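Local coordinates for protein possible galactose mutarotase (Streptomyces platensis subsp. rosaceus, PDB 4RNL) that is of unconfirmed function but, as a member of the aldose 1-epimerase family, probably interconverts the alpha and beta anomers of galactose or a related sugar, at residues 85-97 against 313-327. Sequence-based numbering, arbitrary orientation.
With PO4 (phosphate ion), chain I.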
ATOM      1  N   TYR A  85      -2.866  11.115  -3.194  1.00 10.80           N
ATOM      2  CA  TYR A  85      -3.490  10.324  -4.259  1.00  9.93           C
ATOM      3  C   TYR A  85      -2.551   9.209  -4.702  1.00  9.65           C
ATOM      4  O   TYR A  85      -1.490   9.466  -5.275  1.00 13.17           O
ATOM      5  CB  TYR A  85      -3.949  11.190  -5.459  1.00 10.13           C
ATOM      6  CG  TYR A  85      -4.799  10.361  -6.407  1.00 11.63           C
ATOM      7  CD1 TYR A  85      -4.209   9.574  -7.386  1.00 12.41           C
ATOM      8  CD2 TYR A  85      -6.185  10.316  -6.273  1.00 14.02           C
ATOM      9  CE1 TYR A  85      -4.962   8.774  -8.212  1.00 15.94           C
ATOM     10  CE2 TYR A  85      -6.957   9.521  -7.100  1.00 12.51           C
ATOM     11  CZ  TYR A  85      -6.333   8.749  -8.068  1.00 14.81           C
ATOM     12  OH  TYR A  85      -7.074   7.942  -8.900  1.00 15.95           O
ATOM     13  N   ALA A  86      -2.948   7.968  -4.440  1.00 11.58           N
ATOM     14  CA  ALA A  86      -2.102   6.821  -4.768  1.00 12.36           C
ATOM     15  C   ALA A  86      -2.196   6.519  -6.254  1.00 12.14           C
ATOM     16  O   ALA A  86      -3.273   6.608  -6.851  1.00 16.11           O
ATOM     17  CB  ALA A  86      -2.501   5.602  -3.960  1.00 13.50           C
ATOM     18  N   ASN A  87      -1.066   6.116  -6.822  1.00 11.15           N
ATOM     19  CA  ASN A  87      -0.921   5.901  -8.262  1.00 10.90           C
ATOM     20  C   ASN A  87      -0.944   7.197  -9.084  1.00 10.79           C
ATOM     21  O   ASN A  87      -0.585   8.265  -8.576  1.00 15.97           O
ATOM     22  CB  ASN A  87      -1.910   4.855  -8.790  1.00 14.26           C
ATOM     23  CG  ASN A  87      -1.309   4.008  -9.885  1.00 18.17           C
ATOM     24  OD1 ASN A  87      -1.406   4.351 -11.057  1.00 21.10           O
ATOM     25  ND2 ASN A  87      -0.636   2.917  -9.501  1.00 21.49           N
ATOM     26  N   ARG A  88      -1.353   7.109 -10.344  1.00 11.37           N
ATOM     27  CA  ARG A  88      -1.052   8.171 -11.299  1.00 13.53           C
ATOM     28  C   ARG A  88      -2.227   9.072 -11.639  1.00 13.43           C
ATOM     29  O   ARG A  88      -3.369   8.615 -11.748  1.00 16.13           O
ATOM     30  CB  ARG A  88      -0.485   7.564 -12.592  1.00 16.37           C
ATOM     31  CG  ARG A  88       0.834   6.854 -12.393  1.00 15.57           C
ATOM     32  CD  ARG A  88       1.376   6.231 -13.669  1.00 14.35           C
ATOM     33  NE  ARG A  88       2.751   5.783 -13.432  1.00 17.96           N
ATOM     34  CZ  ARG A  88       3.067   4.621 -12.872  1.00 27.46           C
ATOM     35  NH1 ARG A  88       2.110   3.771 -12.521  1.00 23.37           N
ATOM     36  NH2 ARG A  88       4.341   4.304 -12.660  1.00 26.33           N
ATOM     37  N   ILE A  89      -1.925  10.354 -11.816  1.00 13.91           N
ATOM     38  CA  ILE A  89      -2.870  11.307 -12.388  1.00 11.53           C
ATOM     39  C   ILE A  89      -2.243  11.812 -13.674  1.00 13.54           C
ATOM     40  O   ILE A  89      -1.151  12.391 -13.661  1.00 14.05           O
ATOM     41  CB  ILE A  89      -3.140  12.479 -11.426  1.00 11.17           C
ATOM     42  CG1 ILE A  89      -3.835  11.967 -10.161  1.00 11.46           C
ATOM     43  CG2 ILE A  89      -3.986  13.571 -12.120  1.00 11.60           C
ATOM     44  CD1 ILE A  89      -3.993  13.031  -9.052  1.00 11.39           C
ATOM     45  N   ALA A  90      -2.919  11.564 -14.787  1.00 13.85           N
ATOM     46  CA  ALA A  90      -2.363  11.867 -16.101  1.00 16.40           C
ATOM     47  C   ALA A  90      -2.045  13.353 -16.258  1.00 18.36           C
ATOM     48  O   ALA A  90      -2.860  14.218 -15.919  1.00 15.56           O
ATOM     49  CB  ALA A  90      -3.311  11.396 -17.193  1.00 15.36           C
ATOM     50  N   GLY A  91      -0.845  13.639 -16.756  1.00 17.66           N
ATOM     51  CA  GLY A  91      -0.440  15.000 -17.074  1.00 20.32           C
ATOM     52  C   GLY A  91      -0.212  15.877 -15.859  1.00 17.86           C
ATOM     53  O   GLY A  91      -0.054  17.095 -15.996  1.00 16.72           O
ATOM     54  N   ALA A  92      -0.197  15.260 -14.678  1.00 15.57           N
ATOM     55  CA  ALA A  92      -0.038  15.986 -13.418  1.00 14.56           C
ATOM     56  C   ALA A  92      -1.049  17.122 -13.327  1.00 19.57           C
ATOM     57  O   ALA A  92      -0.723  18.227 -12.887  1.00 18.36           O
ATOM     58  CB  ALA A  92       1.387  16.528 -13.277  1.00 14.43           C
ATOM     59  N   SER A  93      -2.278  16.841 -13.750  1.00 16.23           N
ATOM     60  CA  SER A  93      -3.320  17.858 -13.774  1.00 18.04           C
ATOM     61  C   SER A  93      -4.696  17.209 -13.745  1.00 18.67           C
ATOM     62  O   SER A  93      -4.882  16.123 -14.293  1.00 17.60           O
ATOM     63  CB  SER A  93      -3.189  18.698 -15.043  1.00 22.73           C
ATOM     64  OG  SER A  93      -4.125  19.756 -15.039  1.00 27.55           O
ATOM     65  N   PHE A  94      -5.661  17.876 -13.111  1.00 16.28           N
ATOM     66  CA  PHE A  94      -7.058  17.436 -13.168  1.00 13.57           C
ATOM     67  C   PHE A  94      -7.997  18.610 -12.910  1.00 18.23           C
ATOM     68  O   PHE A  94      -7.565  19.661 -12.441  1.00 19.31           O
ATOM     69  CB  PHE A  94      -7.332  16.274 -12.195  1.00 14.19           C
ATOM     70  CG  PHE A  94      -7.170  16.635 -10.738  1.00 16.76           C
ATOM     71  CD1 PHE A  94      -5.921  16.622 -10.141  1.00 15.35           C
ATOM     72  CD2 PHE A  94      -8.275  16.974  -9.967  1.00 18.85           C
ATOM     73  CE1 PHE A  94      -5.774  16.940  -8.797  1.00 15.20           C
ATOM     74  CE2 PHE A  94      -8.137  17.300  -8.622  1.00 18.56           C
ATOM     75  CZ  PHE A  94      -6.887  17.284  -8.038  1.00 14.32           C
ATOM     76  N   VAL A  95      -9.274  18.433 -13.241  1.00 15.34           N
ATOM     77  CA  VAL A  95     -10.274  19.465 -13.007  1.00 18.87           C
ATOM     78  C   VAL A  95     -11.203  19.039 -11.878  1.00 22.87           C
ATOM     79  O   VAL A  95     -11.681  17.905 -11.847  1.00 17.97           O
ATOM     80  CB  VAL A  95     -11.087  19.763 -14.284  1.00 19.22           C
ATOM     81  CG1 VAL A  95     -12.174  20.810 -14.020  1.00 21.16           C
ATOM     82  CG2 VAL A  95     -10.173  20.244 -15.385  1.00 18.37           C
ATOM     83  N   LEU A  96     -11.437  19.944 -10.933  1.00 16.86           N
ATOM     84  CA  LEU A  96     -12.394  19.683  -9.864  1.00 17.53           C
ATOM     85  C   LEU A  96     -13.225  20.933  -9.663  1.00 19.15           C
ATOM     86  O   LEU A  96     -12.687  22.023  -9.449  1.00 19.69           O
ATOM     87  CB  LEU A  96     -11.683  19.280  -8.564  1.00 17.01           C
ATOM     88  CG  LEU A  96     -12.587  19.008  -7.359  1.00 21.52           C
ATOM     89  CD1 LEU A  96     -13.566  17.890  -7.652  1.00 23.73           C
ATOM     90  CD2 LEU A  96     -11.763  18.679  -6.115  1.00 21.26           C
ATOM     91  N   ASP A  97     -14.539  20.767  -9.756  1.00 20.14           N
ATOM     92  CA  ASP A  97     -15.480  21.881  -9.692  1.00 26.92           C
ATOM     93  C   ASP A  97     -15.065  23.064 -10.562  1.00 22.32           C
ATOM     94  O   ASP A  97     -15.039  24.204 -10.096  1.00 25.31           O
ATOM     95  CB  ASP A  97     -15.700  22.329  -8.245  1.00 28.30           C
ATOM     96  CG  ASP A  97     -16.273  21.226  -7.374  1.00 32.31           C
ATOM     97  OD1 ASP A  97     -16.802  20.238  -7.930  1.00 30.03           O
ATOM     98  OD2 ASP A  97     -16.196  21.351  -6.134  1.00 37.11           O
ATOM     99  N   PRO A 313      -6.416   4.011 -11.070  1.00 12.04           N
ATOM    100  CA  PRO A 313      -5.489   5.030 -11.583  1.00 14.09           C
ATOM    101  C   PRO A 313      -6.215   6.083 -12.407  1.00 12.60           C
ATOM    102  O   PRO A 313      -7.142   5.744 -13.147  1.00 13.86           O
ATOM    103  CB  PRO A 313      -4.553   4.226 -12.496  1.00 14.39           C
ATOM    104  CG  PRO A 313      -4.555   2.848 -11.893  1.00 15.49           C
ATOM    105  CD  PRO A 313      -5.957   2.641 -11.375  1.00 12.27           C
ATOM    106  N   ASP A 314      -5.795   7.339 -12.259  1.00 12.14           N
ATOM    107  CA  ASP A 314      -6.289   8.458 -13.061  1.00 13.93           C
ATOM    108  C   ASP A 314      -7.769   8.778 -12.835  1.00 12.44           C
ATOM    109  O   ASP A 314      -8.409   9.392 -13.685  1.00 15.62           O
ATOM    110  CB  ASP A 314      -6.015   8.245 -14.559  1.00 15.66           C
ATOM    111  CG  ASP A 314      -6.029   9.550 -15.341  1.00 19.35           C
ATOM    112  OD1 ASP A 314      -5.637  10.585 -14.755  1.00 16.46           O
ATOM    113  OD2 ASP A 314      -6.439   9.555 -16.528  1.00 22.03           O
ATOM    114  N   SER A 315      -8.314   8.368 -11.693  1.00 12.53           N
ATOM    115  CA  SER A 315      -9.732   8.648 -11.411  1.00 14.15           C
ATOM    116  C   SER A 315     -10.131  10.128 -11.454  1.00 11.96           C
ATOM    117  O   SER A 315     -11.244  10.447 -11.906  1.00 14.83           O
ATOM    118  CB  SER A 315     -10.172   8.005 -10.087  1.00 14.53           C
ATOM    119  OG  SER A 315     -10.074   6.585 -10.161  1.00 14.98           O
ATOM    120  N   PRO A 316      -9.244  11.046 -11.015  1.00 12.10           N
ATOM    121  CA  PRO A 316      -9.651  12.455 -11.114  1.00 14.35           C
ATOM    122  C   PRO A 316      -9.857  12.944 -12.551  1.00 16.80           C
ATOM    123  O   PRO A 316     -10.435  14.013 -12.756  1.00 16.82           O
ATOM    124  CB  PRO A 316      -8.478  13.196 -10.458  1.00 12.98           C
ATOM    125  CG  PRO A 316      -7.956  12.208  -9.451  1.00 12.11           C
ATOM    126  CD  PRO A 316      -8.021  10.898 -10.197  1.00 12.71           C
ATOM    127  N   ASN A 317      -9.395  12.175 -13.532  1.00 13.22           N
ATOM    128  CA  ASN A 317      -9.632  12.511 -14.936  1.00 17.70           C
ATOM    129  C   ASN A 317     -10.594  11.549 -15.616  1.00 14.77           C
ATOM    130  O   ASN A 317     -10.787  11.610 -16.828  1.00 16.67           O
ATOM    131  CB  ASN A 317      -8.304  12.518 -15.701  1.00 16.83           C
ATOM    132  CG  ASN A 317      -7.457  13.717 -15.367  1.00 17.55           C
ATOM    133  OD1 ASN A 317      -7.944  14.853 -15.387  1.00 17.93           O
ATOM    134  ND2 ASN A 317      -6.183  13.478 -15.037  1.00 16.33           N
ATOM    135  N   ARG A 318     -11.186  10.653 -14.830  1.00 15.34           N
ATOM    136  CA  ARG A 318     -12.052   9.599 -15.353  1.00 16.35           C
ATOM    137  C   ARG A 318     -13.354   9.524 -14.559  1.00 14.69           C
ATOM    138  O   ARG A 318     -13.446   8.781 -13.580  1.00 14.23           O
ATOM    139  CB  ARG A 318     -11.326   8.249 -15.276  1.00 14.06           C
ATOM    140  CG  ARG A 318     -10.144   8.112 -16.233  1.00 17.36           C
ATOM    141  CD  ARG A 318     -10.606   8.069 -17.692  1.00 17.49           C
ATOM    142  NE  ARG A 318     -11.444   6.903 -17.994  1.00 17.46           N
ATOM    143  CZ  ARG A 318     -11.008   5.799 -18.596  1.00 18.55           C
ATOM    144  NH1 ARG A 318     -11.838   4.791 -18.831  1.00 17.50           N
ATOM    145  NH2 ARG A 318      -9.736   5.699 -18.958  1.00 18.12           N
ATOM    146  N   PRO A 319     -14.375  10.292 -14.978  1.00 18.01           N
ATOM    147  CA  PRO A 319     -15.617  10.314 -14.201  1.00 21.78           C
ATOM    148  C   PRO A 319     -16.379   8.989 -14.282  1.00 23.72           C
ATOM    149  O   PRO A 319     -17.309   8.781 -13.500  1.00 21.21           O
ATOM    150  CB  PRO A 319     -16.433  11.439 -14.861  1.00 22.08           C
ATOM    151  CG  PRO A 319     -15.454  12.237 -15.645  1.00 28.72           C
ATOM    152  CD  PRO A 319     -14.396  11.264 -16.082  1.00 22.87           C
ATOM    153  N   ASP A 320     -15.983   8.104 -15.193  1.00 17.88           N
ATOM    154  CA  ASP A 320     -16.606   6.783 -15.265  1.00 18.80           C
ATOM    155  C   ASP A 320     -16.108   5.822 -14.178  1.00 18.95           C
ATOM    156  O   ASP A 320     -16.721   4.775 -13.942  1.00 18.88           O
ATOM    157  CB  ASP A 320     -16.422   6.163 -16.655  1.00 18.95           C
ATOM    158  CG  ASP A 320     -14.963   6.101 -17.089  1.00 23.00           C
ATOM    159  OD1 ASP A 320     -14.223   7.087 -16.864  1.00 19.95           O
ATOM    160  OD2 ASP A 320     -14.557   5.073 -17.679  1.00 20.32           O
ATOM    161  N   PHE A 321     -15.003   6.174 -13.526  1.00 15.65           N
ATOM    162  CA  PHE A 321     -14.446   5.357 -12.447  1.00 15.39           C
ATOM    163  C   PHE A 321     -15.077   5.764 -11.102  1.00 16.53           C
ATOM    164  O   PHE A 321     -15.480   6.912 -10.937  1.00 15.32           O
ATOM    165  CB  PHE A 321     -12.923   5.570 -12.369  1.00 13.64           C
ATOM    166  CG  PHE A 321     -12.138   4.992 -13.538  1.00 12.41           C
ATOM    167  CD1 PHE A 321     -12.751   4.229 -14.528  1.00 14.12           C
ATOM    168  CD2 PHE A 321     -10.757   5.196 -13.607  1.00 13.25           C
ATOM    169  CE1 PHE A 321     -12.001   3.696 -15.588  1.00 16.84           C
ATOM    170  CE2 PHE A 321     -10.002   4.675 -14.648  1.00 11.92           C
ATOM    171  CZ  PHE A 321     -10.623   3.922 -15.644  1.00 18.48           C
ATOM    172  N   PRO A 322     -15.137   4.838 -10.126  1.00 14.42           N
ATOM    173  CA  PRO A 322     -15.628   5.184  -8.779  1.00 14.37           C
ATOM    174  C   PRO A 322     -14.972   6.463  -8.248  1.00 13.94           C
ATOM    175  O   PRO A 322     -13.748   6.606  -8.333  1.00 14.87           O
ATOM    176  CB  PRO A 322     -15.228   3.966  -7.941  1.00 14.99           C
ATOM    177  CG  PRO A 322     -15.254   2.837  -8.924  1.00 18.86           C
ATOM    178  CD  PRO A 322     -14.718   3.430 -10.210  1.00 15.95           C
ATOM    179  N   SER A 323     -15.787   7.390  -7.745  1.00 11.73           N
ATOM    180  CA  SER A 323     -15.326   8.745  -7.419  1.00 11.78           C
ATOM    181  C   SER A 323     -14.293   8.737  -6.300  1.00 16.34           C
ATOM    182  O   SER A 323     -14.448   8.031  -5.309  1.00 13.10           O
ATOM    183  CB  SER A 323     -16.501   9.621  -6.996  1.00 16.49           C
ATOM    184  OG  SER A 323     -16.079  10.947  -6.693  1.00 16.36           O
ATOM    185  N   THR A 324     -13.240   9.531  -6.464  1.00 12.35           N
ATOM    186  CA  THR A 324     -12.290   9.755  -5.378  1.00 11.28           C
ATOM    187  C   THR A 324     -12.472  11.138  -4.744  1.00 14.62           C
ATOM    188  O   THR A 324     -11.641  11.572  -3.946  1.00 12.60           O
ATOM    189  CB  THR A 324     -10.850   9.608  -5.869  1.00 12.29           C
ATOM    190  OG1 THR A 324     -10.590  10.581  -6.889  1.00 13.33           O
ATOM    191  CG2 THR A 324     -10.636   8.212  -6.452  1.00 10.58           C
ATOM    192  N   VAL A 325     -13.558  11.829  -5.085  1.00 14.99           N
ATOM    193  CA  VAL A 325     -13.786  13.174  -4.541  1.00 12.85           C
ATOM    194  C   VAL A 325     -14.229  13.105  -3.076  1.00 15.90           C
ATOM    195  O   VAL A 325     -15.009  12.228  -2.693  1.00 17.39           O
ATOM    196  CB  VAL A 325     -14.824  13.950  -5.398  1.00 16.08           C
ATOM    197  CG1 VAL A 325     -15.164  15.319  -4.781  1.00 14.43           C
ATOM    198  CG2 VAL A 325     -14.291  14.132  -6.795  1.00 13.47           C
ATOM    199  N   LEU A 326     -13.707  14.013  -2.253  1.00 13.71           N
ATOM    200  CA  LEU A 326     -14.177  14.170  -0.876  1.00 14.44           C
ATOM    201  C   LEU A 326     -14.578  15.629  -0.676  1.00 19.17           C
ATOM    202  O   LEU A 326     -13.857  16.534  -1.102  1.00 17.92           O
ATOM    203  CB  LEU A 326     -13.090  13.783   0.131  1.00 13.17           C
ATOM    204  CG  LEU A 326     -13.496  13.903   1.603  1.00 17.52           C
ATOM    205  CD1 LEU A 326     -14.557  12.857   1.947  1.00 19.47           C
ATOM    206  CD2 LEU A 326     -12.296  13.778   2.535  1.00 16.63           C
ATOM    207  N   ARG A 327     -15.729  15.854  -0.043  1.00 16.85           N
ATOM    208  CA  ARG A 327     -16.247  17.203   0.162  1.00 17.88           C
ATOM    209  C   ARG A 327     -16.428  17.506   1.642  1.00 16.62           C
ATOM    210  O   ARG A 327     -16.531  16.585   2.446  1.00 19.58           O
ATOM    211  CB  ARG A 327     -17.569  17.371  -0.583  1.00 18.00           C
ATOM    212  CG  ARG A 327     -17.397  17.334  -2.079  1.00 19.70           C
ATOM    213  CD  ARG A 327     -18.712  17.512  -2.815  1.00 24.24           C
ATOM    214  NE  ARG A 327     -18.492  17.295  -4.241  1.00 22.98           N
ATOM    215  CZ  ARG A 327     -17.976  18.210  -5.055  1.00 20.44           C
ATOM    216  NH1 ARG A 327     -17.655  19.409  -4.589  1.00 19.19           N
ATOM    217  NH2 ARG A 327     -17.787  17.928  -6.335  1.00 24.46           N
TER
HETATM  218  P   PO4 I 405     -19.395   7.373  -9.142  0.63 37.30           P
HETATM  219  O1  PO4 I 405     -19.442   8.865  -9.375  0.63 24.74           O
HETATM  220  O2  PO4 I 405     -20.806   6.833  -9.097  0.63 39.37           O
HETATM  221  O3  PO4 I 405     -18.707   7.055  -7.830  0.63 18.36           O
HETATM  222  O4  PO4 I 405     -18.646   6.737 -10.291  0.63 42.29           O
HETATM  223  O   HOH W   1     -11.572  15.366 -10.591  1.00 19.92           O
HETATM  224  O   HOH W   2     -10.194  16.216 -14.802  1.00 20.41           O
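In this aldose 1-epimerase-like beta fold, the 3-10 turn at 315-317 packs into the bend between strands 88-89 and 93-96, with Pro316 and Asn317 meeting Phe94 and Ser93. The pyrrolidine of Pro316 sits in the corner made by two aromatic side chains. Its CG makes an off-centre CH-pi contact with Tyr85, 4.2 Å from the ring centroid, while CB lies 3.7 Å from CG of Phe94; Ile89 CD1 abuts the same proline ring, and Val176 of strand 175-176 adds to the packing. With CG of Tyr85 trans to the backbone N (chi1 -170°), the ring extends to the start of the turn, where OH accepts from Ser315 N at 3.1 Å. Asp314 OD1 takes two hydrogen bonds: Ala90 N approaches from above the carboxylate plane at 2.9 Å, and Asn317 ND2 comes on the syn side. The other N-H of that amide runs nearly along the C=O axis of Ser93, ND2 to O 3.0 Å, with the oxygen in the amide plane. Asn317 OD1 accepts from a water that also binds Val95 N and Pro316 O; a second water joins Pro316 O to Val95 O. An alanine in place of Asn317 would remove both amide bonds and is likely to leave Ser93 O without this donor and the Asp314 carboxylate freer to turn. Farther along, Leu96 CD1 rests on Val325 CG2 at 3.9 Å. The two terminal nitrogens of Arg327 each take one oxygen of Asp97, NH1 to OD2 at 2.9 Å and NH2 to OD1 at 3.0 Å, through syn lone pairs. Two N-H donors on the buried Asp314 oxygen thus tie the turn to the bend and probably favour the ionised carboxylate, while the Asp97-Arg327 pair closes the more exposed end.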